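Local atomic coordinates of cytochrome P450 (Zobellia galactanivorans, PDB entry 6G5O), a protein that belongs to the cytochrome P450 family, a mainly helical fold with smaller beta sheets that binds a haem, protoporphyrin IX containing iron. Residues D27-L32 against D288-L293; T47-A52 against V273-T278; E112-K117 against I380-L385. All blocks are in the same frame, centred on the assembly; numbering follows the deposited sequence.

Interactions 1 and 2 lie in one mixed beta sheet, their centres 10 Å apart, and are joined through the neighbouring strands 290-293 and 270-274. Backbone bonds probably link them, Asp288 N to Val274 O and Ser289 O to Val274 N, both at 2.9 Å, while Ile291 CG1 packs on Phe48 CD1 at 3.6 Å. Along the chain, 47-52 with 273-278 nests inside the loop closed by 27-32 with 288-293. The haem is near this sheet: the side chain of Leu293 comes within about 5 Å and that of Phe48 within about 10 Å. Interaction 3 lies across the chain's centre, 44 Å and 50 Å from interactions 1 and 2, centre to centre.

Interaction 1 of 3, residues D27-L32 against D288-L293; sequences DPVTML and DSRISL
Arg290 reaches over to Asp27, and its side chain can be followed atom by atom. CB passes the carbonyl oxygen of Pro28 and CG2 of Val29; CG then runs beside the Asp27 carboxylate, 3.4 Å from OD1, and CD passes it with OD2 nearest. A bend at chi3 (-70°) turns the guanidinium toward the Asp27 carbonyl and the side chain of Val29. NH2 donates to Asp27 O over 3.2 Å, with the acceptor 2° out of the guanidinium plane and an N-H...O angle of 160°. Asp27 OD2 sits 3.2 Å from Arg290 NE but well off that plane, making a salt bridge of charge alone. Val29 CG2 covers one guanidinium face, 3.6 Å from NH2, and NH1 bonds to Val58 O. Both ions have second partners: Arg56 pairs with Asp27, and Asp24 with Arg290.

Beyond this cluster the backbones pair in parallel. Thr30 N bonds to Arg290 O, Thr30 O accepts from Ser292 N at 3.0 Å, and Leu32 N reaches Ser292 O at 2.9 Å. On the face that carries Ile291 and Leu32, Ile291 CD1 meets Leu32 CD2 at 4.0 Å. Two segments 256 residues apart at their closest ends thus form the parallel pair within the otherwise antiparallel mixed beta sheet of this P450.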
loop_
_atom_site.group_PDB
_atom_site.type_symbol
_atom_site.label_atom_id
_atom_site.label_comp_id
_atom_site.label_asym_id
_atom_site.label_seq_id
_atom_site.Cartn_x
_atom_site.Cartn_y
_atom_site.Cartn_z
ATOM N N ASP A 27 -11.643 13.214 17.147
ATOM C CA ASP A 27 -10.259 13.614 16.891
ATOM C C ASP A 27 -10.196 14.152 15.465
ATOM O O ASP A 27 -9.784 13.445 14.539
ATOM C CB ASP A 27 -9.319 12.409 17.068
ATOM C CG ASP A 27 -7.848 12.795 17.110
ATOM O OD1 ASP A 27 -7.508 13.995 16.910
ATOM O OD2 ASP A 27 -7.025 11.870 17.347
ATOM N N PRO A 28 -10.609 15.412 15.279
ATOM C CA PRO A 28 -10.834 15.840 13.898
ATOM C C PRO A 28 -9.535 16.064 13.076
ATOM O O PRO A 28 -8.460 16.307 13.637
ATOM C CB PRO A 28 -11.639 17.125 14.080
ATOM C CG PRO A 28 -11.147 17.691 15.393
ATOM C CD PRO A 28 -10.701 16.530 16.239
ATOM N N VAL A 29 -9.670 15.995 11.753
ATOM C CA VAL A 29 -8.533 15.943 10.822
ATOM C C VAL A 29 -8.596 17.081 9.800
ATOM O O VAL A 29 -9.604 17.272 9.137
ATOM C CB VAL A 29 -8.501 14.588 10.043
ATOM C CG1 VAL A 29 -7.426 14.572 8.964
ATOM C CG2 VAL A 29 -8.272 13.416 10.991
ATOM N N THR A 30 -7.498 17.814 9.686
ATOM C CA THR A 30 -7.250 18.733 8.578
ATOM C C THR A 30 -6.432 18.061 7.432
ATOM O O THR A 30 -5.223 17.869 7.553
ATOM C CB THR A 30 -6.477 19.952 9.096
ATOM O OG1 THR A 30 -7.173 20.515 10.217
ATOM C CG2 THR A 30 -6.363 21.003 8.000
ATOM N N MET A 31 -7.091 17.762 6.325
ATOM C CA MET A 31 -6.502 17.047 5.198
ATOM C C MET A 31 -5.711 17.957 4.261
ATOM O O MET A 31 -6.310 18.809 3.641
ATOM C CB MET A 31 -7.626 16.387 4.383
ATOM C CG MET A 31 -8.641 15.626 5.226
ATOM S SD MET A 31 -10.004 14.819 4.309
ATOM C CE MET A 31 -9.096 13.969 2.998
ATOM N N LEU A 32 -4.385 17.777 4.130
ATOM C CA LEU A 32 -3.601 18.536 3.160
ATOM C C LEU A 32 -3.730 17.923 1.739
ATOM O O LEU A 32 -3.576 16.728 1.566
ATOM C CB LEU A 32 -2.150 18.569 3.599
ATOM C CG LEU A 32 -1.814 19.591 4.693
ATOM C CD1 LEU A 32 -2.918 19.761 5.722
ATOM C CD2 LEU A 32 -0.513 19.268 5.412
ATOM N N ASP A 288 -1.645 19.466 19.096
ATOM C CA ASP A 288 -2.367 18.250 19.485
ATOM C C ASP A 288 -3.576 17.930 18.609
ATOM O O ASP A 288 -4.324 17.045 18.965
ATOM C CB ASP A 288 -2.793 18.252 20.980
ATOM N N SER A 289 -3.787 18.599 17.472
ATOM C CA SER A 289 -4.783 18.112 16.505
ATOM C C SER A 289 -4.062 17.243 15.453
ATOM O O SER A 289 -2.848 17.101 15.477
ATOM C CB SER A 289 -5.505 19.278 15.836
ATOM O OG SER A 289 -4.631 20.033 15.007
ATOM N N ARG A 290 -4.824 16.665 14.541
ATOM C CA ARG A 290 -4.280 15.824 13.480
ATOM C C ARG A 290 -4.367 16.486 12.107
ATOM O O ARG A 290 -5.370 17.136 11.795
ATOM C CB ARG A 290 -5.075 14.515 13.426
ATOM C CG ARG A 290 -4.919 13.671 14.673
ATOM C CD ARG A 290 -5.229 12.229 14.383
ATOM N NE ARG A 290 -6.642 12.005 14.124
ATOM C CZ ARG A 290 -7.145 10.875 13.635
ATOM N NH1 ARG A 290 -6.340 9.866 13.303
ATOM N NH2 ARG A 290 -8.458 10.747 13.452
ATOM N N ILE A 291 -3.329 16.322 11.287
ATOM C CA ILE A 291 -3.461 16.608 9.857
ATOM C C ILE A 291 -3.398 15.290 9.132
ATOM O O ILE A 291 -3.095 14.273 9.756
ATOM C CB ILE A 291 -2.409 17.592 9.323
ATOM C CG1 ILE A 291 -0.984 17.078 9.496
ATOM C CG2 ILE A 291 -2.537 18.930 10.001
ATOM C CD1 ILE A 291 -0.424 16.485 8.233
ATOM N N SER A 292 -3.749 15.289 7.850
ATOM C CA SER A 292 -3.515 14.136 7.008
ATOM C C SER A 292 -2.713 14.548 5.759
ATOM O O SER A 292 -2.851 15.650 5.246
ATOM C CB SER A 292 -4.799 13.385 6.660
ATOM O OG SER A 292 -5.400 13.781 5.445
ATOM N N LEU A 293 -1.827 13.657 5.338
ATOM C CA LEU A 293 -1.090 13.772 4.092
ATOM C C LEU A 293 -1.893 12.986 3.071
ATOM O O LEU A 293 -1.896 11.776 3.105
ATOM C CB LEU A 293 0.286 13.192 4.280
ATOM C CG LEU A 293 1.072 13.782 5.444
ATOM C CD1 LEU A 293 2.374 13.072 5.764
ATOM C CD2 LEU A 293 1.362 15.230 5.147
#

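Interaction 2 of 3, residues T47-A52 against V273-T278; sequences TFQSGA and VVTEDT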
loop_
_atom_site.group_PDB
_atom_site.type_symbol
_atom_site.label_atom_id
_atom_site.label_comp_id
_atom_site.label_asym_id
_atom_site.label_seq_id
_atom_site.Cartn_x
_atom_site.Cartn_y
_atom_site.Cartn_z
ATOM N N THR A 47 7.345 19.322 13.440
ATOM C CA THR A 47 6.006 19.891 13.541
ATOM C C THR A 47 4.910 18.832 13.338
ATOM O O THR A 47 3.918 18.826 14.059
ATOM C CB THR A 47 5.828 21.016 12.532
ATOM O OG1 THR A 47 6.873 21.986 12.686
ATOM C CG2 THR A 47 4.477 21.665 12.686
ATOM N N PHE A 48 5.083 17.939 12.362
ATOM C CA PHE A 48 4.070 16.902 12.064
ATOM C C PHE A 48 4.626 15.486 12.368
ATOM O O PHE A 48 5.281 14.836 11.507
ATOM C CB PHE A 48 3.612 17.029 10.595
ATOM C CG PHE A 48 3.181 18.418 10.206
ATOM C CD1 PHE A 48 1.927 18.899 10.589
ATOM C CD2 PHE A 48 4.012 19.239 9.452
ATOM C CE1 PHE A 48 1.526 20.178 10.240
ATOM C CE2 PHE A 48 3.618 20.515 9.078
ATOM C CZ PHE A 48 2.377 20.989 9.482
ATOM N N GLN A 49 4.379 15.029 13.600
ATOM C CA GLN A 49 5.068 13.866 14.133
ATOM C C GLN A 49 4.344 12.556 13.832
ATOM O O GLN A 49 3.113 12.555 13.654
ATOM C CB GLN A 49 5.313 14.033 15.632
ATOM C CG GLN A 49 4.307 13.367 16.550
ATOM C CD GLN A 49 4.602 13.651 18.034
ATOM O OE1 GLN A 49 5.749 13.900 18.444
ATOM N NE2 GLN A 49 3.563 13.638 18.827
ATOM N N SER A 50 5.112 11.460 13.748
ATOM C CA SER A 50 4.543 10.100 13.646
ATOM C C SER A 50 4.613 9.335 14.977
ATOM O O SER A 50 3.877 8.350 15.188
ATOM C CB SER A 50 5.243 9.282 12.536
ATOM O OG SER A 50 5.071 9.903 11.282
ATOM N N GLY A 51 5.462 9.822 15.876
ATOM C CA GLY A 51 5.690 9.182 17.174
ATOM C C GLY A 51 4.609 9.437 18.208
ATOM O O GLY A 51 4.907 9.843 19.309
ATOM N N ALA A 52 3.356 9.171 17.853
ATOM C CA ALA A 52 2.241 9.440 18.723
ATOM C C ALA A 52 1.814 8.190 19.521
ATOM O O ALA A 52 2.415 7.137 19.424
ATOM C CB ALA A 52 1.070 9.959 17.896
ATOM N N VAL A 273 0.426 14.011 13.852
ATOM C CA VAL A 273 -0.028 14.811 14.992
ATOM C C VAL A 273 0.755 16.121 15.021
ATOM O O VAL A 273 1.992 16.121 14.975
ATOM C CB VAL A 273 0.144 14.019 16.311
ATOM C CG1 VAL A 273 0.183 14.941 17.542
ATOM C CG2 VAL A 273 -0.958 12.972 16.411
ATOM N N VAL A 274 0.031 17.231 15.098
ATOM C CA VAL A 274 0.652 18.578 15.107
ATOM C C VAL A 274 1.230 18.869 16.510
ATOM O O VAL A 274 0.575 18.623 17.502
ATOM C CB VAL A 274 -0.383 19.670 14.727
ATOM C CG1 VAL A 274 0.291 21.030 14.649
ATOM C CG2 VAL A 274 -1.073 19.345 13.408
ATOM N N THR A 275 2.463 19.338 16.591
ATOM C CA THR A 275 3.127 19.426 17.883
ATOM C C THR A 275 3.173 20.849 18.409
ATOM O O THR A 275 3.653 21.085 19.515
ATOM C CB THR A 275 4.587 18.899 17.818
ATOM O OG1 THR A 275 5.361 19.695 16.915
ATOM C CG2 THR A 275 4.634 17.409 17.384
ATOM N N GLU A 276 2.725 21.807 17.602
ATOM C CA GLU A 276 2.849 23.236 17.917
ATOM C C GLU A 276 1.929 23.997 16.973
ATOM O O GLU A 276 1.665 23.522 15.872
ATOM C CB GLU A 276 4.304 23.727 17.764
ATOM C CG GLU A 276 4.848 23.696 16.343
ATOM C CD GLU A 276 6.309 24.138 16.226
ATOM O OE1 GLU A 276 6.844 24.721 17.191
ATOM O OE2 GLU A 276 6.940 23.913 15.160
ATOM N N ASP A 277 1.441 25.167 17.391
ATOM C CA ASP A 277 0.628 26.010 16.510
ATOM C C ASP A 277 1.426 26.433 15.269
ATOM O O ASP A 277 2.562 26.918 15.411
ATOM C CB ASP A 277 0.152 27.259 17.258
ATOM C CG ASP A 277 -0.765 26.937 18.434
ATOM O OD1 ASP A 277 -1.769 26.220 18.256
ATOM O OD2 ASP A 277 -0.486 27.427 19.546
ATOM N N THR A 278 0.851 26.218 14.083
ATOM C CA THR A 278 1.335 26.835 12.830
ATOM C C THR A 278 0.154 26.913 11.830
ATOM O O THR A 278 -1.019 26.735 12.202
ATOM C CB THR A 278 2.548 26.103 12.150
ATOM O OG1 THR A 278 2.247 24.717 11.948
ATOM C CG2 THR A 278 3.852 26.261 12.930
#
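Thr47 O is gripped from segment 273-278 by the backbone N-H of Thr275, 3.0 Å away. The donor lies in the carbonyl plane, although the N-H...O angle of 140° shows a bent bond. The CA of Val274 adds a CA-H...O contact to the same oxygen at 3.4 Å. The threonine hydroxyl makes a separate link: Thr47 OG1 donates to Glu276 OE2 over 3.1 Å, and OE2 receives it on its anti lone pair, the one turned from the other carboxylate oxygen. Glu276 crosses Thr47 at about a right angle, its chain extended beyond CG.

Further along, Gln49 and Val273 form an antiparallel hydrogen-bonded pair. Gln49 N bonds to Val273 O at 3.0 Å, and Val273 N returns to Gln49 O at 3.1 Å with an N-H...O angle of 170°. Their side chains run side by side, and CG2 of Thr275 comes against the Gln49 amide, 3.8 Å from CD. Phe48 and Val274 make the adjacent non-hydrogen-bonded pair and point to the other face. With its CG anti to the carbonyl carbon (chi1 -52°), Phe48 presents a ring edge to Val274, CD1 lying 4.1 Å from CG2; Thr47 CG2 rests over the centre of one ring face. Beyond the strand, Ala52 CB reaches Val273 CG2.

Thr275 OG1 bonds to Lys46 O, extending the polar grip to the residue before Thr47. The chemistry implies a division of labour: backbone bonds set the alignment of this short edge strand, the Phe48 ring packs on Val274 on one face, the Gln49 amide lies against the methyls of Val273 and Thr275 on the other, and a hydroxyl-carboxylate bond ties its start to the turn beyond strand 270-274.

Interaction 3 of 3, residues E112-K117 against I380-L385; sequences EETLLK and IKFNPL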
loop_
_atom_site.group_PDB
_atom_site.type_symbol
_atom_site.label_atom_id
_atom_site.label_comp_id
_atom_site.label_asym_id
_atom_site.label_seq_id
_atom_site.Cartn_x
_atom_site.Cartn_y
_atom_site.Cartn_z
ATOM N N GLU A 112 -2.645 -18.789 -15.359
ATOM C CA GLU A 112 -3.006 -19.992 -16.157
ATOM C C GLU A 112 -4.271 -20.664 -15.639
ATOM O O GLU A 112 -5.156 -20.939 -16.417
ATOM C CB GLU A 112 -1.893 -21.050 -16.198
ATOM C CG GLU A 112 -0.537 -20.589 -16.725
ATOM C CD GLU A 112 -0.330 -20.737 -18.219
ATOM O OE1 GLU A 112 -1.292 -20.660 -19.019
ATOM O OE2 GLU A 112 0.852 -20.903 -18.599
ATOM N N GLU A 113 -4.349 -20.903 -14.328
ATOM C CA GLU A 113 -5.569 -21.395 -13.698
ATOM C C GLU A 113 -6.796 -20.468 -13.929
ATOM O O GLU A 113 -7.932 -20.937 -14.119
ATOM C CB GLU A 113 -5.295 -21.709 -12.219
ATOM C CG GLU A 113 -6.340 -21.283 -11.179
ATOM C CD GLU A 113 -5.869 -21.542 -9.735
ATOM O OE1 GLU A 113 -5.759 -20.582 -8.904
ATOM O OE2 GLU A 113 -5.593 -22.723 -9.417
ATOM N N THR A 114 -6.581 -19.163 -13.941
ATOM C CA THR A 114 -7.677 -18.238 -14.216
ATOM C C THR A 114 -8.138 -18.310 -15.702
ATOM O O THR A 114 -9.319 -18.097 -16.006
ATOM C CB THR A 114 -7.261 -16.814 -13.857
ATOM O OG1 THR A 114 -6.891 -16.763 -12.470
ATOM C CG2 THR A 114 -8.388 -15.844 -14.119
ATOM N N LEU A 115 -7.208 -18.597 -16.609
ATOM C CA LEU A 115 -7.541 -18.818 -18.012
ATOM C C LEU A 115 -8.401 -20.063 -18.221
ATOM O O LEU A 115 -9.302 -20.022 -19.034
ATOM C CB LEU A 115 -6.289 -18.869 -18.884
ATOM C CG LEU A 115 -5.771 -17.453 -19.158
ATOM C CD1 LEU A 115 -4.376 -17.506 -19.774
ATOM C CD2 LEU A 115 -6.769 -16.678 -20.043
ATOM N N LEU A 116 -8.147 -21.138 -17.464
ATOM C CA LEU A 116 -9.036 -22.316 -17.440
ATOM C C LEU A 116 -10.413 -22.065 -16.856
ATOM O O LEU A 116 -11.372 -22.581 -17.384
ATOM C CB LEU A 116 -8.420 -23.474 -16.658
ATOM C CG LEU A 116 -7.253 -24.280 -17.241
ATOM C CD1 LEU A 116 -7.398 -25.762 -16.869
ATOM C CD2 LEU A 116 -7.088 -24.105 -18.747
ATOM N N LYS A 117 -10.517 -21.325 -15.749
ATOM C CA LYS A 117 -11.840 -21.027 -15.148
ATOM C C LYS A 117 -12.643 -20.143 -16.092
ATOM O O LYS A 117 -13.868 -20.250 -16.141
ATOM C CB LYS A 117 -11.753 -20.390 -13.740
ATOM N N ILE A 380 -14.504 -10.878 -13.686
ATOM C CA ILE A 380 -13.847 -10.591 -14.937
ATOM C C ILE A 380 -13.537 -11.871 -15.660
ATOM O O ILE A 380 -13.096 -12.846 -15.053
ATOM C CB ILE A 380 -12.547 -9.745 -14.746
ATOM C CG1 ILE A 380 -12.856 -8.469 -13.949
ATOM C CG2 ILE A 380 -11.954 -9.359 -16.092
ATOM C CD1 ILE A 380 -11.734 -7.459 -13.881
ATOM N N LYS A 381 -13.737 -11.827 -16.972
ATOM C CA LYS A 381 -13.492 -12.942 -17.849
ATOM C C LYS A 381 -12.123 -12.721 -18.466
ATOM O O LYS A 381 -11.854 -11.639 -18.953
ATOM C CB LYS A 381 -14.553 -12.932 -18.958
ATOM C CG LYS A 381 -14.380 -14.013 -20.013
ATOM C CD LYS A 381 -15.379 -15.144 -19.859
ATOM C CE LYS A 381 -15.787 -15.745 -21.215
ATOM N NZ LYS A 381 -14.718 -16.568 -21.851
ATOM N N PHE A 382 -11.269 -13.744 -18.483
ATOM C CA PHE A 382 -9.955 -13.644 -19.081
ATOM C C PHE A 382 -9.998 -14.500 -20.332
ATOM O O PHE A 382 -10.211 -15.702 -20.200
ATOM C CB PHE A 382 -8.889 -14.241 -18.150
ATOM C CG PHE A 382 -8.553 -13.402 -16.931
ATOM C CD1 PHE A 382 -9.529 -12.807 -16.159
ATOM C CD2 PHE A 382 -7.229 -13.251 -16.539
ATOM C CE1 PHE A 382 -9.193 -12.057 -15.038
ATOM C CE2 PHE A 382 -6.888 -12.521 -15.397
ATOM C CZ PHE A 382 -7.877 -11.917 -14.655
ATOM N N ASN A 383 -9.804 -13.926 -21.530
ATOM C CA ASN A 383 -9.792 -14.727 -22.779
ATOM C C ASN A 383 -8.338 -14.983 -23.204
ATOM O O ASN A 383 -7.514 -14.070 -23.182
ATOM C CB ASN A 383 -10.542 -14.005 -23.915
ATOM C CG ASN A 383 -11.855 -13.348 -23.459
ATOM O OD1 ASN A 383 -12.750 -14.005 -22.933
ATOM N ND2 ASN A 383 -11.967 -12.026 -23.658
ATOM N N PRO A 384 -8.017 -16.207 -23.633
ATOM C CA PRO A 384 -6.632 -16.612 -23.869
ATOM C C PRO A 384 -6.008 -16.134 -25.189
ATOM O O PRO A 384 -6.703 -15.995 -26.176
ATOM C CB PRO A 384 -6.759 -18.134 -23.934
ATOM C CG PRO A 384 -8.073 -18.348 -24.605
ATOM C CD PRO A 384 -8.967 -17.256 -24.047
ATOM N N LEU A 385 -4.696 -15.944 -25.212
ATOM C CA LEU A 385 -3.952 -15.828 -26.471
ATOM C C LEU A 385 -3.659 -17.237 -26.999
ATOM O O LEU A 385 -3.451 -17.456 -28.198
ATOM C CB LEU A 385 -2.634 -15.056 -26.254
#
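Thr114 and Phe382 supply the CH-pi part of the contact. Thr114 CG2 stands 3.6 Å from the centroid of the Phe382 ring and only 7° off the ring normal, so the methyl sits squarely over the face. With OG1 beside the backbone N (chi1 -58°), CG2 falls anti to that N and faces the ring, and the hydroxyl bonds to Ile110 O one turn back in the helix. The Phe382 ring also meets Phe354 edge-to-face.

The remaining contacts are van der Waals and converge on one branch of Leu115. Its CD2 has apolar partners 3.7 Å away in Phe382 CB and 4.2 Å away in Pro384 CB. The same methyl touches backbone as well, 3.8 Å from Pro384 CA and 3.6 Å from Phe382 O. Leu115 and Phe382 side chains cross at about a right angle, and the backbones do much the same: the axes of helix 112-117 and strand 380-384 make 101° at a closest approach of 7.4 Å.

The last turn of helix 97-117 therefore packs across the end of strand 369-384 by dispersion and shape rather than by polar pairing. Thr114 fits this apolar setting because its hydroxyl is satisfied within the helix, by Ile110 O, while its methyl meets the aromatic face.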